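Local coordinates for freshwater cyanophage protein (Microcystis phage Mic1, PDB 6L2W) that is of unknown function but has a novel fold, associates with a second copy of itself and is probably a structural protein of the phage, at residues B[4-9]-B[23-28]; B[18-23]-B[31-36]; B[64-69]-B[105-110]. One frame throughout, in Å; residues are numbered along the deposited sequence.

Contact 1: residues B[4-9]-B[23-28]; sequences VRLSYH and IDLNTK
Leu6 and Ile23 pack against each other where strand 2-12 faces the last residue of strand 17-23, and Leu25 in the turn beyond carries the apolar contact on, an illustration of how such packing can outlast the strand itself. The two side chains cross at a slant. CG of Leu6 stands anti to the backbone N (chi1 173°), which carries the CD2 methyl over to the flank of Ile23. There it rests 3.8 Å from CD1 of Ile23 and equally near its CB, so it fits against the length of the isoleucine and not just its end. On one side of this pair, Tyr8 lays its ring obliquely along Ile23, with Tyr8 CD2 4.0 Å from Ile23 CG1. On the other, Leu25 brings its CD2 methyl to within 4.1 Å of Leu6 CD2. Leu25 also meets Val4 nearly at right angles, but the spacing modelled there is too tight to be trusted.

Beneath the side chains the backbone is joined twice. Ile23 N gives a nearly straight hydrogen bond to Leu6 O (2.9 Å, 166° at the hydrogen). On the other N and O of the same two residues a water takes over: it accepts from Leu6 N at 3.0 Å and donates to Ile23 O at 2.6 Å. Beyond Ile23 the chain turns, and OD1 of Asp24 receives the backbone N of Asn26 and of Thr27 from opposite faces of the carboxylate, the first making an Asx turn and the second an Asx motif. Lys28 NZ then bonds to Leu25 O and lies in a cation-pi contact with Tyr58.

The chemistry is thus apolar between side chains and polar along the backbone, with one water standing in for a direct strand-to-strand bond and satisfying two buried main-chain groups.

Contact 2: residues B[18-23]-B[31-36]; sequences FDAGVI and VSLSEI
The Phe18 ring meets Leu33 obliquely, with Phe18 CE2 4.4 Å from Leu33 CD1, and Phe73 of the second subunit packs against both residues. The other flat groups that take part are the peptides and the Glu35 carboxylate. Leu33 lies against the peptide that follows Ala20, placing its CG 3.5 Å from Ala20 O, while its CD1 methyl reaches the CB of Ala20. CG of Leu33 is anti to its own carbonyl carbon and beside its backbone N (chi1 -86°), and that same N donates to Ala20 O, so side chain and main chain converge on one carbonyl. The carboxylate of Glu35 turns back on its own segment: OE2 accepts Ser32 N on its anti side, with the donor 23° out of plane.

Two backbone bonds join Val22 and Val31, an antiparallel hydrogen-bonded pair. The bond from Val31 N to Val22 O is 2.6 Å long and runs close to the carbonyl direction, whereas the return bond from Val22 N to Val31 O, at 3.0 Å, is tilted from the carbonyl plane. The neighbouring non-hydrogen-bonded pair is Gly21 with Ser32. Because Gly21 has no side chain, its CA can approach Ser32 CA to 4.3 Å and touch Val31 O through a CA-H...O contact. Past the paired residues Ile36 folds back, and its CD1 methyl meets Val22 CG2 with the two side chains crossing at about a right angle.

Strand 17-23 also pairs with strand 2-12. The whole is a beta hairpin, made by strands 17-23 and 30-32, whose second strand passes at once into a 3-10 turn at residues 33-35.

Contact 3: residues B[64-69]-B[105-110]; sequences IEANGS and KLKELE
Leu106 presses against the backbone of residues 64-66 and makes the tight half of this contact, while two glutamates and two waters make the looser half. With CG anti to its carbonyl carbon and beside the backbone N (chi1 -74°), Leu106 directs both methyls at the loop. CD2 reaches Ile64 O at 3.7 Å, and CD1 sits over the peptide joining Glu65 to Ala66, also touching CG2 of Ile64. Its CB lies 3.8 Å from Ala66 N, and the Ala66 methyl fits between the CB atoms of Leu106 and Lys107. Trp76 of strand 75-77 touches both Ile64 and Leu106 and extends this apolar patch.

A turn along the helix the character changes. Glu65 and Glu110, both extended beyond CG, cross at a slant with their carboxylate planes 67° apart, and Glu65 OE1 stands 3.7 Å from Glu110 OE1. Such a meeting of like charges is probably unfavourable; a water that donates to Glu110 OE1 (2.7 Å) and accepts from Ala66 N (2.8 Å) may offset part of this, with a weak further bond to Leu106 O. Back at the level of Leu106, a second water donates to Ile64 O (2.8 Å) and Leu106 O (2.7 Å). Polar groups of loop and helix are therefore linked through solvent, without a direct bond.

Further along, Asn67 OD1 accepts Ser69 N in an Asx turn and also takes a hydrogen bond from Asn103 of the same helix. The arrangement is that of an irregular loop docked on a helix, here the link from helix 51-61 to strand 75-77 resting on the long C-terminal helix 96-115 through residues 64-67.

How the contacts relate
Contacts 1 and 2 belong to one sheet and share Ile23: strand 17-23 lies between strands 2-12 and 30-32, so each contact uses a different edge of it, and Tyr8 of contact 1 also reaches Gly21 and Ser32 of contact 2. Contact 1 is the buried one. Contact 2, partly buried and farther from the chain's centre, relies more on main-chain bonding. Contact 3, also partly buried, runs from buried Ile64 and Leu106 to exposed Lys107; it joins no strands, replaces direct bonds by waters and mixes a leucine with carboxylates. It touches contact 1 where Leu6 packs on Ile64. Contacts 2 and 3, on opposite sides of the chain's centre, both meet the second subunit.

Contact 1: residues B[4-9]-B[23-28]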
ATOM      1  N   VAL B   4      -1.250  14.284  -0.290  1.00 38.33           N
ATOM      2  CA  VAL B   4      -0.149  13.481  -0.575  1.00 42.21           C
ATOM      3  C   VAL B   4       0.360  12.942   0.771  1.00 45.08           C
ATOM      4  O   VAL B   4       0.425  13.704   1.767  1.00 37.03           O
ATOM      5  CB  VAL B   4       0.866  14.353  -1.334  1.00 41.40           C
ATOM      6  CG1 VAL B   4       2.217  14.425  -0.655  1.00 47.15           C
ATOM      7  CG2 VAL B   4       0.951  13.930  -2.787  1.00 42.95           C
ATOM      8  N   ARG B   5       0.647  11.636   0.813  1.00 38.70           N
ATOM      9  CA  ARG B   5       1.199  11.007   2.005  1.00 38.25           C
ATOM     10  C   ARG B   5       2.290  10.006   1.598  1.00 37.41           C
ATOM     11  O   ARG B   5       2.177   9.258   0.622  1.00 35.90           O
ATOM     12  CB  ARG B   5       0.085  10.304   2.794  1.00 41.13           C
ATOM     13  CG  ARG B   5       0.558   9.696   4.104  1.00 38.91           C
ATOM     14  CD  ARG B   5      -0.582   9.326   5.029  1.00 38.87           C
ATOM     15  NE  ARG B   5      -1.334   8.193   4.537  1.00 36.33           N
ATOM     16  CZ  ARG B   5      -2.231   7.513   5.241  1.00 38.55           C
ATOM     17  NH1 ARG B   5      -2.483   7.830   6.503  1.00 37.26           N
ATOM     18  NH2 ARG B   5      -2.852   6.492   4.680  1.00 36.68           N
ATOM     19  N   LEU B   6       3.309   9.953   2.419  1.00 38.03           N
ATOM     20  CA  LEU B   6       4.433   9.133   2.168  1.00 38.91           C
ATOM     21  C   LEU B   6       4.471   8.059   3.250  1.00 40.73           C
ATOM     22  O   LEU B   6       4.579   8.398   4.410  1.00 40.06           O
ATOM     23  CB  LEU B   6       5.682  10.014   2.228  1.00 36.80           C
ATOM     24  CG  LEU B   6       7.001   9.261   2.135  1.00 43.18           C
ATOM     25  CD1 LEU B   6       7.058   8.459   0.845  1.00 44.40           C
ATOM     26  CD2 LEU B   6       8.189  10.213   2.236  1.00 44.39           C
ATOM     27  N   SER B   7       4.422   6.791   2.862  1.00 39.57           N
ATOM     28  CA  SER B   7       4.444   5.723   3.838  1.00 37.88           C
ATOM     29  C   SER B   7       5.739   4.905   3.738  1.00 36.43           C
ATOM     30  O   SER B   7       6.400   4.856   2.684  1.00 31.88           O
ATOM     31  CB  SER B   7       3.236   4.832   3.705  1.00 35.90           C
ATOM     32  OG  SER B   7       2.042   5.595   3.689  1.00 38.12           O
ATOM     33  N   TYR B   8       6.057   4.234   4.849  1.00 33.79           N
ATOM     34  CA  TYR B   8       7.128   3.288   4.866  1.00 38.38           C
ATOM     35  C   TYR B   8       6.586   1.945   5.374  1.00 40.92           C
ATOM     36  O   TYR B   8       5.593   1.886   6.099  1.00 34.12           O
ATOM     37  CB  TYR B   8       8.321   3.829   5.656  1.00 39.50           C
ATOM     38  CG  TYR B   8       8.174   3.839   7.159  1.00 44.46           C
ATOM     39  CD1 TYR B   8       8.624   2.781   7.932  1.00 48.58           C
ATOM     40  CD2 TYR B   8       7.636   4.931   7.816  1.00 48.13           C
ATOM     41  CE1 TYR B   8       8.522   2.806   9.310  1.00 47.28           C
ATOM     42  CE2 TYR B   8       7.531   4.979   9.194  1.00 46.39           C
ATOM     43  CZ  TYR B   8       7.976   3.911   9.941  1.00 47.94           C
ATOM     44  OH  TYR B   8       7.841   3.948  11.289  1.00 48.23           O
ATOM     45  N   HIS B   9       7.240   0.865   4.961  1.00 38.03           N
ATOM     46  CA  HIS B   9       6.817  -0.468   5.357  1.00 38.61           C
ATOM     47  C   HIS B   9       7.900  -1.464   4.985  1.00 38.37           C
ATOM     48  O   HIS B   9       8.437  -1.430   3.897  1.00 43.58           O
ATOM     49  CB  HIS B   9       5.507  -0.864   4.678  1.00 40.32           C
ATOM     50  CG  HIS B   9       5.370  -0.264   3.322  1.00 39.01           C
ATOM     51  ND1 HIS B   9       6.320  -0.451   2.343  1.00 37.51           N
ATOM     52  CD2 HIS B   9       4.417   0.528   2.786  1.00 39.38           C
ATOM     53  CE1 HIS B   9       5.974   0.237   1.263  1.00 41.56           C
ATOM     54  NE2 HIS B   9       4.807   0.828   1.503  1.00 40.42           N
ATOM     55  N   ILE B  23       6.010   8.955   6.882  1.00 40.53           N
ATOM     56  CA  ILE B  23       7.092   9.922   7.030  1.00 42.44           C
ATOM     57  C   ILE B  23       6.450  11.304   6.931  1.00 42.53           C
ATOM     58  O   ILE B  23       5.744  11.582   5.971  1.00 42.30           O
ATOM     59  CB  ILE B  23       8.211   9.716   5.992  1.00 42.70           C
ATOM     60  CG1 ILE B  23       8.847   8.332   6.105  1.00 45.57           C
ATOM     61  CG2 ILE B  23       9.281  10.792   6.129  1.00 45.85           C
ATOM     62  CD1 ILE B  23       9.514   7.863   4.841  1.00 45.61           C
ATOM     63  N   ASP B  24       6.620  12.142   7.944  1.00 49.07           N
ATOM     64  CA  ASP B  24       5.984  13.467   7.861  1.00 50.13           C
ATOM     65  C   ASP B  24       6.683  14.246   6.744  1.00 46.15           C
ATOM     66  O   ASP B  24       7.886  14.395   6.782  1.00 45.51           O
ATOM     67  CB  ASP B  24       6.039  14.226   9.192  1.00 54.26           C
ATOM     68  CG  ASP B  24       5.403  15.601   9.088  1.00 58.20           C
ATOM     69  OD1 ASP B  24       6.019  16.495   8.421  1.00 50.26           O
ATOM     70  OD2 ASP B  24       4.272  15.756   9.615  1.00 60.09           O
ATOM     71  N   LEU B  25       5.934  14.740   5.768  1.00 45.53           N
ATOM     72  CA  LEU B  25       6.551  15.379   4.619  1.00 49.47           C
ATOM     73  C   LEU B  25       7.043  16.806   4.934  1.00 58.38           C
ATOM     74  O   LEU B  25       7.701  17.399   4.074  1.00 56.32           O
ATOM     75  CB  LEU B  25       5.554  15.380   3.457  1.00 47.73           C
ATOM     76  CG  LEU B  25       5.649  14.145   2.563  1.00 47.51           C
ATOM     77  CD1 LEU B  25       4.531  14.112   1.536  1.00 44.59           C
ATOM     78  CD2 LEU B  25       7.007  14.075   1.881  1.00 47.17           C
ATOM     79  N   ASN B  26       6.769  17.354   6.124  1.00 62.33           N
ATOM     80  CA  ASN B  26       7.368  18.650   6.545  1.00 65.48           C
ATOM     81  C   ASN B  26       8.695  18.397   7.261  1.00 65.67           C
ATOM     82  O   ASN B  26       9.735  18.844   6.809  1.00 72.39           O
ATOM     83  CB  ASN B  26       6.453  19.463   7.466  1.00 62.05           C
ATOM     84  CG  ASN B  26       5.223  19.991   6.765  1.00 53.33           C
ATOM     85  OD1 ASN B  26       4.098  19.750   7.200  1.00 58.95           O
ATOM     86  ND2 ASN B  26       5.430  20.705   5.676  1.00 54.43           N
ATOM     87  N   THR B  27       8.638  17.655   8.360  1.00 67.81           N
ATOM     88  CA  THR B  27       9.819  17.434   9.210  1.00 68.50           C
ATOM     89  C   THR B  27      10.703  16.327   8.623  1.00 64.91           C
ATOM     90  O   THR B  27      11.873  16.224   8.988  1.00 72.08           O
ATOM     91  CB  THR B  27       9.455  17.116  10.671  1.00 71.04           C
ATOM     92  OG1 THR B  27      10.512  16.315  11.194  1.00 71.01           O
ATOM     93  CG2 THR B  27       8.161  16.359  10.871  1.00 77.00           C
ATOM     94  N   LYS B  28      10.148  15.499   7.736  1.00 65.59           N
ATOM     95  CA  LYS B  28      10.832  14.315   7.185  1.00 57.68           C
ATOM     96  C   LYS B  28      11.172  13.329   8.313  1.00 48.69           C
ATOM     97  O   LYS B  28      12.101  12.541   8.188  1.00 56.36           O
ATOM     98  CB  LYS B  28      12.067  14.729   6.371  1.00 62.17           C
ATOM     99  CG  LYS B  28      11.818  14.980   4.892  1.00 63.92           C
ATOM    100  CD  LYS B  28      11.099  16.257   4.573  1.00 66.25           C
ATOM    101  CE  LYS B  28      11.067  16.545   3.088  1.00 69.20           C
ATOM    102  NZ  LYS B  28      10.247  17.742   2.780  1.00 73.09           N
TER
HETATM  103  O   HOH W   1       3.531  11.952   4.690  1.00 30.49           O

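Contact 2: residues B[18-23]-B[31-36]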
ATOM      1  N   PHE B  18       6.640  -6.552  11.351  1.00 52.46           N
ATOM      2  CA  PHE B  18       6.202  -5.600  10.360  1.00 50.49           C
ATOM      3  C   PHE B  18       6.479  -4.207  10.907  1.00 53.17           C
ATOM      4  O   PHE B  18       6.034  -3.892  11.999  1.00 56.34           O
ATOM      5  CB  PHE B  18       4.704  -5.762  10.078  1.00 47.45           C
ATOM      6  CG  PHE B  18       4.186  -4.870   8.980  1.00 46.32           C
ATOM      7  CD1 PHE B  18       4.729  -4.930   7.706  1.00 47.01           C
ATOM      8  CD2 PHE B  18       3.145  -3.989   9.210  1.00 44.61           C
ATOM      9  CE1 PHE B  18       4.268  -4.100   6.696  1.00 43.63           C
ATOM     10  CE2 PHE B  18       2.670  -3.175   8.193  1.00 42.96           C
ATOM     11  CZ  PHE B  18       3.242  -3.222   6.943  1.00 41.68           C
ATOM     12  N   ASP B  19       7.210  -3.407  10.147  1.00 55.90           N
ATOM     13  CA  ASP B  19       7.686  -2.113  10.607  1.00 57.23           C
ATOM     14  C   ASP B  19       7.167  -1.044   9.639  1.00 55.02           C
ATOM     15  O   ASP B  19       7.849  -0.749   8.652  1.00 61.52           O
ATOM     16  CB  ASP B  19       9.219  -2.128  10.707  1.00 63.67           C
ATOM     17  CG  ASP B  19       9.862  -0.865  11.273  1.00 73.14           C
ATOM     18  OD1 ASP B  19       9.124   0.110  11.592  1.00 82.23           O
ATOM     19  OD2 ASP B  19      11.100  -0.864  11.411  1.00 75.12           O
ATOM     20  N   ALA B  20       5.985  -0.481   9.909  1.00 46.41           N
ATOM     21  CA  ALA B  20       5.392   0.510   9.011  1.00 48.91           C
ATOM     22  C   ALA B  20       5.004   1.801   9.750  1.00 49.47           C
ATOM     23  O   ALA B  20       5.141   1.900  10.946  1.00 51.59           O
ATOM     24  CB  ALA B  20       4.203  -0.091   8.298  1.00 48.86           C
ATOM     25  N   GLY B  21       4.521   2.777   8.975  1.00 46.91           N
ATOM     26  CA  GLY B  21       4.179   4.106   9.437  1.00 45.58           C
ATOM     27  C   GLY B  21       4.257   5.128   8.301  1.00 47.17           C
ATOM     28  O   GLY B  21       4.269   4.763   7.139  1.00 39.78           O
ATOM     29  N   VAL B  22       4.357   6.406   8.666  1.00 44.40           N
ATOM     30  CA  VAL B  22       4.245   7.538   7.769  1.00 41.40           C
ATOM     31  C   VAL B  22       5.493   8.398   7.958  1.00 42.89           C
ATOM     32  O   VAL B  22       6.036   8.497   9.065  1.00 50.86           O
ATOM     33  CB  VAL B  22       2.960   8.331   8.069  1.00 46.63           C
ATOM     34  CG1 VAL B  22       2.900   9.649   7.324  1.00 47.85           C
ATOM     35  CG2 VAL B  22       1.719   7.507   7.776  1.00 44.36           C
ATOM     36  N   ILE B  23       6.010   8.955   6.882  1.00 40.53           N
ATOM     37  CA  ILE B  23       7.092   9.922   7.030  1.00 42.44           C
ATOM     38  C   ILE B  23       6.450  11.304   6.931  1.00 42.53           C
ATOM     39  O   ILE B  23       5.744  11.582   5.971  1.00 42.30           O
ATOM     40  CB  ILE B  23       8.211   9.716   5.992  1.00 42.70           C
ATOM     41  CG1 ILE B  23       8.847   8.332   6.105  1.00 45.57           C
ATOM     42  CG2 ILE B  23       9.281  10.792   6.129  1.00 45.85           C
ATOM     43  CD1 ILE B  23       9.514   7.863   4.841  1.00 45.61           C
ATOM     44  N   VAL B  31       7.148   8.225  11.448  1.00 50.37           N
ATOM     45  CA  VAL B  31       6.306   7.978  12.606  1.00 50.52           C
ATOM     46  C   VAL B  31       5.661   6.598  12.496  1.00 47.72           C
ATOM     47  O   VAL B  31       4.808   6.357  11.636  1.00 45.12           O
ATOM     48  CB  VAL B  31       5.219   9.051  12.785  1.00 55.42           C
ATOM     49  CG1 VAL B  31       4.436   8.799  14.067  1.00 54.49           C
ATOM     50  CG2 VAL B  31       5.792  10.465  12.761  1.00 54.53           C
ATOM     51  N   SER B  32       6.010   5.750  13.445  1.00 43.60           N
ATOM     52  CA  SER B  32       5.556   4.388  13.449  1.00 48.05           C
ATOM     53  C   SER B  32       4.050   4.292  13.734  1.00 48.04           C
ATOM     54  O   SER B  32       3.417   5.180  14.297  1.00 41.69           O
ATOM     55  CB  SER B  32       6.332   3.553  14.426  1.00 50.09           C
ATOM     56  OG  SER B  32       5.553   2.436  14.840  1.00 60.82           O
ATOM     57  N   LEU B  33       3.533   3.137  13.346  1.00 48.35           N
ATOM     58  CA  LEU B  33       2.135   2.756  13.492  1.00 54.36           C
ATOM     59  C   LEU B  33       1.706   2.769  14.953  1.00 52.70           C
ATOM     60  O   LEU B  33       0.580   3.136  15.252  1.00 50.60           O
ATOM     61  CB  LEU B  33       1.947   1.341  12.941  1.00 55.35           C
ATOM     62  CG  LEU B  33       1.698   1.284  11.449  1.00 56.75           C
ATOM     63  CD1 LEU B  33       1.373  -0.134  11.029  1.00 60.80           C
ATOM     64  CD2 LEU B  33       0.574   2.234  11.079  1.00 62.12           C
ATOM     65  N   SER B  34       2.596   2.300  15.815  1.00 58.64           N
ATOM     66  CA  SER B  34       2.353   2.225  17.251  1.00 62.30           C
ATOM     67  C   SER B  34       2.002   3.605  17.821  1.00 63.01           C
ATOM     68  O   SER B  34       1.270   3.682  18.798  1.00 67.35           O
ATOM     69  CB  SER B  34       3.566   1.679  17.924  1.00 63.63           C
ATOM     70  OG  SER B  34       4.680   2.503  17.621  1.00 67.99           O
ATOM     71  N   GLU B  35       2.530   4.672  17.210  1.00 62.82           N
ATOM     72  CA  GLU B  35       2.350   6.060  17.682  1.00 65.69           C
ATOM     73  C   GLU B  35       1.222   6.771  16.919  1.00 64.10           C
ATOM     74  O   GLU B  35       1.083   7.988  17.057  1.00 65.24           O
ATOM     75  CB  GLU B  35       3.625   6.901  17.488  1.00 71.23           C
ATOM     76  CG  GLU B  35       4.926   6.223  17.901  1.00 80.45           C
ATOM     77  CD  GLU B  35       6.201   6.929  17.448  1.00 95.28           C
ATOM     78  OE1 GLU B  35       6.671   7.822  18.182  1.00102.45           O
ATOM     79  OE2 GLU B  35       6.737   6.583  16.364  1.00 98.85           O
ATOM     80  N   ILE B  36       0.444   6.066  16.098  1.00 63.45           N
ATOM     81  CA  ILE B  36      -0.562   6.729  15.244  1.00 59.90           C
ATOM     82  C   ILE B  36      -1.942   6.208  15.653  1.00 69.10           C
ATOM     83  O   ILE B  36      -2.188   4.999  15.611  1.00 65.07           O
ATOM     84  CB  ILE B  36      -0.307   6.493  13.737  1.00 53.83           C
ATOM     85  CG1 ILE B  36       0.980   7.155  13.235  1.00 49.82           C
ATOM     86  CG2 ILE B  36      -1.496   6.953  12.912  1.00 51.63           C
ATOM     87  CD1 ILE B  36       1.386   6.708  11.862  1.00 49.40           C
TER

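Contact 3: residues B[64-69]-B[105-110]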
ATOM      1  N   ILE B  64      11.664   6.506  -5.182  1.00 37.99           N
ATOM      2  CA  ILE B  64      10.312   6.384  -5.661  1.00 41.10           C
ATOM      3  C   ILE B  64      10.289   6.824  -7.127  1.00 42.46           C
ATOM      4  O   ILE B  64      10.826   7.868  -7.487  1.00 43.81           O
ATOM      5  CB  ILE B  64       9.353   7.199  -4.777  1.00 39.56           C
ATOM      6  CG1 ILE B  64       9.163   6.516  -3.421  1.00 42.10           C
ATOM      7  CG2 ILE B  64       8.027   7.443  -5.480  1.00 40.97           C
ATOM      8  CD1 ILE B  64       8.489   7.388  -2.377  1.00 43.29           C
ATOM      9  N   GLU B  65       9.640   6.011  -7.939  1.00 40.48           N
ATOM     10  CA  GLU B  65       9.709   6.145  -9.364  1.00 47.78           C
ATOM     11  C   GLU B  65       8.293   6.274  -9.943  1.00 45.89           C
ATOM     12  O   GLU B  65       7.305   5.838  -9.358  1.00 45.32           O
ATOM     13  CB  GLU B  65      10.391   4.920  -9.977  1.00 53.48           C
ATOM     14  CG  GLU B  65      11.890   4.807  -9.729  1.00 60.08           C
ATOM     15  CD  GLU B  65      12.461   3.459 -10.159  1.00 65.99           C
ATOM     16  OE1 GLU B  65      12.216   3.051 -11.310  1.00 67.21           O
ATOM     17  OE2 GLU B  65      13.112   2.793  -9.332  1.00 71.06           O
ATOM     18  N   ALA B  66       8.234   6.869 -11.120  1.00 43.05           N
ATOM     19  CA  ALA B  66       7.031   6.995 -11.876  1.00 38.08           C
ATOM     20  C   ALA B  66       6.314   5.638 -11.925  1.00 37.62           C
ATOM     21  O   ALA B  66       6.963   4.605 -11.904  1.00 36.25           O
ATOM     22  CB  ALA B  66       7.406   7.507 -13.246  1.00 40.41           C
ATOM     23  N   ASN B  67       4.979   5.643 -11.987  1.00 37.60           N
ATOM     24  CA  ASN B  67       4.208   4.433 -11.764  1.00 38.52           C
ATOM     25  C   ASN B  67       3.726   3.814 -13.086  1.00 39.78           C
ATOM     26  O   ASN B  67       3.170   2.734 -13.048  1.00 39.69           O
ATOM     27  CB  ASN B  67       3.050   4.641 -10.774  1.00 36.12           C
ATOM     28  CG  ASN B  67       1.961   5.594 -11.218  1.00 37.40           C
ATOM     29  OD1 ASN B  67       1.778   5.875 -12.402  1.00 39.36           O
ATOM     30  ND2 ASN B  67       1.204   6.078 -10.251  1.00 35.30           N
ATOM     31  N   GLY B  68       3.927   4.479 -14.223  1.00 41.68           N
ATOM     32  CA  GLY B  68       3.584   3.929 -15.553  1.00 42.91           C
ATOM     33  C   GLY B  68       2.091   3.973 -15.858  1.00 46.48           C
ATOM     34  O   GLY B  68       1.661   3.479 -16.908  1.00 44.80           O
ATOM     35  N   SER B  69       1.292   4.549 -14.957  1.00 48.63           N
ATOM     36  CA  SER B  69      -0.149   4.703 -15.177  1.00 49.42           C
ATOM     37  C   SER B  69      -0.420   5.770 -16.253  1.00 57.43           C
ATOM     38  O   SER B  69       0.164   6.866 -16.271  1.00 47.10           O
ATOM     39  CB  SER B  69      -0.849   5.043 -13.884  1.00 47.18           C
ATOM     40  OG  SER B  69      -2.266   5.068 -14.033  1.00 47.53           O
ATOM     41  N   LYS B 105       7.584  14.410 -13.568  1.00 37.45           N
ATOM     42  CA  LYS B 105       8.619  14.930 -12.698  1.00 40.28           C
ATOM     43  C   LYS B 105       9.475  13.785 -12.137  1.00 39.86           C
ATOM     44  O   LYS B 105      10.712  13.840 -12.202  1.00 38.54           O
ATOM     45  CB  LYS B 105       7.989  15.773 -11.592  1.00 42.01           C
ATOM     46  CG  LYS B 105       8.989  16.387 -10.628  1.00 50.07           C
ATOM     47  CD  LYS B 105       9.739  17.566 -11.198  1.00 54.97           C
ATOM     48  CE  LYS B 105      10.917  17.946 -10.330  1.00 62.60           C
ATOM     49  NZ  LYS B 105      11.571  19.185 -10.804  1.00 67.53           N
ATOM     50  N   LEU B 106       8.847  12.728 -11.630  1.00 38.98           N
ATOM     51  CA  LEU B 106       9.620  11.623 -11.046  1.00 38.16           C
ATOM     52  C   LEU B 106      10.503  11.004 -12.122  1.00 37.22           C
ATOM     53  O   LEU B 106      11.627  10.585 -11.855  1.00 38.67           O
ATOM     54  CB  LEU B 106       8.686  10.563 -10.468  1.00 37.57           C
ATOM     55  CG  LEU B 106       7.996  10.935  -9.160  1.00 40.60           C
ATOM     56  CD1 LEU B 106       6.915   9.912  -8.848  1.00 43.52           C
ATOM     57  CD2 LEU B 106       8.986  11.029  -8.005  1.00 39.94           C
ATOM     58  N   LYS B 107       9.980  10.943 -13.331  1.00 38.17           N
ATOM     59  CA  LYS B 107      10.732  10.330 -14.395  1.00 40.70           C
ATOM     60  C   LYS B 107      11.888  11.243 -14.814  1.00 38.96           C
ATOM     61  O   LYS B 107      12.938  10.737 -15.170  1.00 38.92           O
ATOM     62  CB  LYS B 107       9.849  10.017 -15.602  1.00 44.28           C
ATOM     63  CG  LYS B 107      10.480   9.040 -16.576  1.00 49.24           C
ATOM     64  CD  LYS B 107      10.950   7.758 -15.910  1.00 57.30           C
ATOM     65  CE  LYS B 107      11.377   6.683 -16.887  1.00 66.65           C
ATOM     66  NZ  LYS B 107      12.545   7.111 -17.694  1.00 73.39           N
ATOM     67  N   GLU B 108      11.675  12.558 -14.777  1.00 39.22           N
ATOM     68  CA  GLU B 108      12.753  13.531 -15.018  1.00 45.00           C
ATOM     69  C   GLU B 108      13.838  13.352 -13.953  1.00 43.00           C
ATOM     70  O   GLU B 108      15.042  13.360 -14.236  1.00 44.19           O
ATOM     71  CB  GLU B 108      12.260  14.985 -14.937  1.00 45.89           C
ATOM     72  CG  GLU B 108      11.373  15.416 -16.092  1.00 48.04           C
ATOM     73  CD  GLU B 108      10.793  16.822 -15.980  1.00 54.51           C
ATOM     74  OE1 GLU B 108      10.369  17.239 -14.857  1.00 57.89           O
ATOM     75  OE2 GLU B 108      10.752  17.505 -17.026  1.00 57.32           O
ATOM     76  N   LEU B 109      13.401  13.231 -12.712  1.00 44.94           N
ATOM     77  CA  LEU B 109      14.347  13.146 -11.618  1.00 44.08           C
ATOM     78  C   LEU B 109      15.149  11.852 -11.742  1.00 45.38           C
ATOM     79  O   LEU B 109      16.345  11.873 -11.494  1.00 38.11           O
ATOM     80  CB  LEU B 109      13.606  13.239 -10.288  1.00 45.38           C
ATOM     81  CG  LEU B 109      13.067  14.630  -9.977  1.00 47.61           C
ATOM     82  CD1 LEU B 109      12.079  14.557  -8.819  1.00 46.49           C
ATOM     83  CD2 LEU B 109      14.209  15.612  -9.682  1.00 44.71           C
ATOM     84  N   GLU B 110      14.509  10.769 -12.185  1.00 48.56           N
ATOM     85  CA  GLU B 110      15.227   9.509 -12.344  1.00 51.52           C
ATOM     86  C   GLU B 110      16.314   9.656 -13.419  1.00 49.51           C
ATOM     87  O   GLU B 110      17.385   9.072 -13.298  1.00 47.06           O
ATOM     88  CB  GLU B 110      14.268   8.364 -12.684  1.00 54.44           C
ATOM     89  CG  GLU B 110      14.973   7.074 -13.081  1.00 57.41           C
ATOM     90  CD  GLU B 110      14.070   5.943 -13.555  1.00 63.19           C
ATOM     91  OE1 GLU B 110      12.831   6.020 -13.345  1.00 64.97           O
ATOM     92  OE2 GLU B 110      14.611   4.984 -14.137  1.00 63.91           O
TER
HETATM   93  O   HOH W   2      12.146   9.189  -9.610  1.00 38.56           O
HETATM   94  O   HOH W   3      10.683   7.386 -12.332  1.00 42.46           O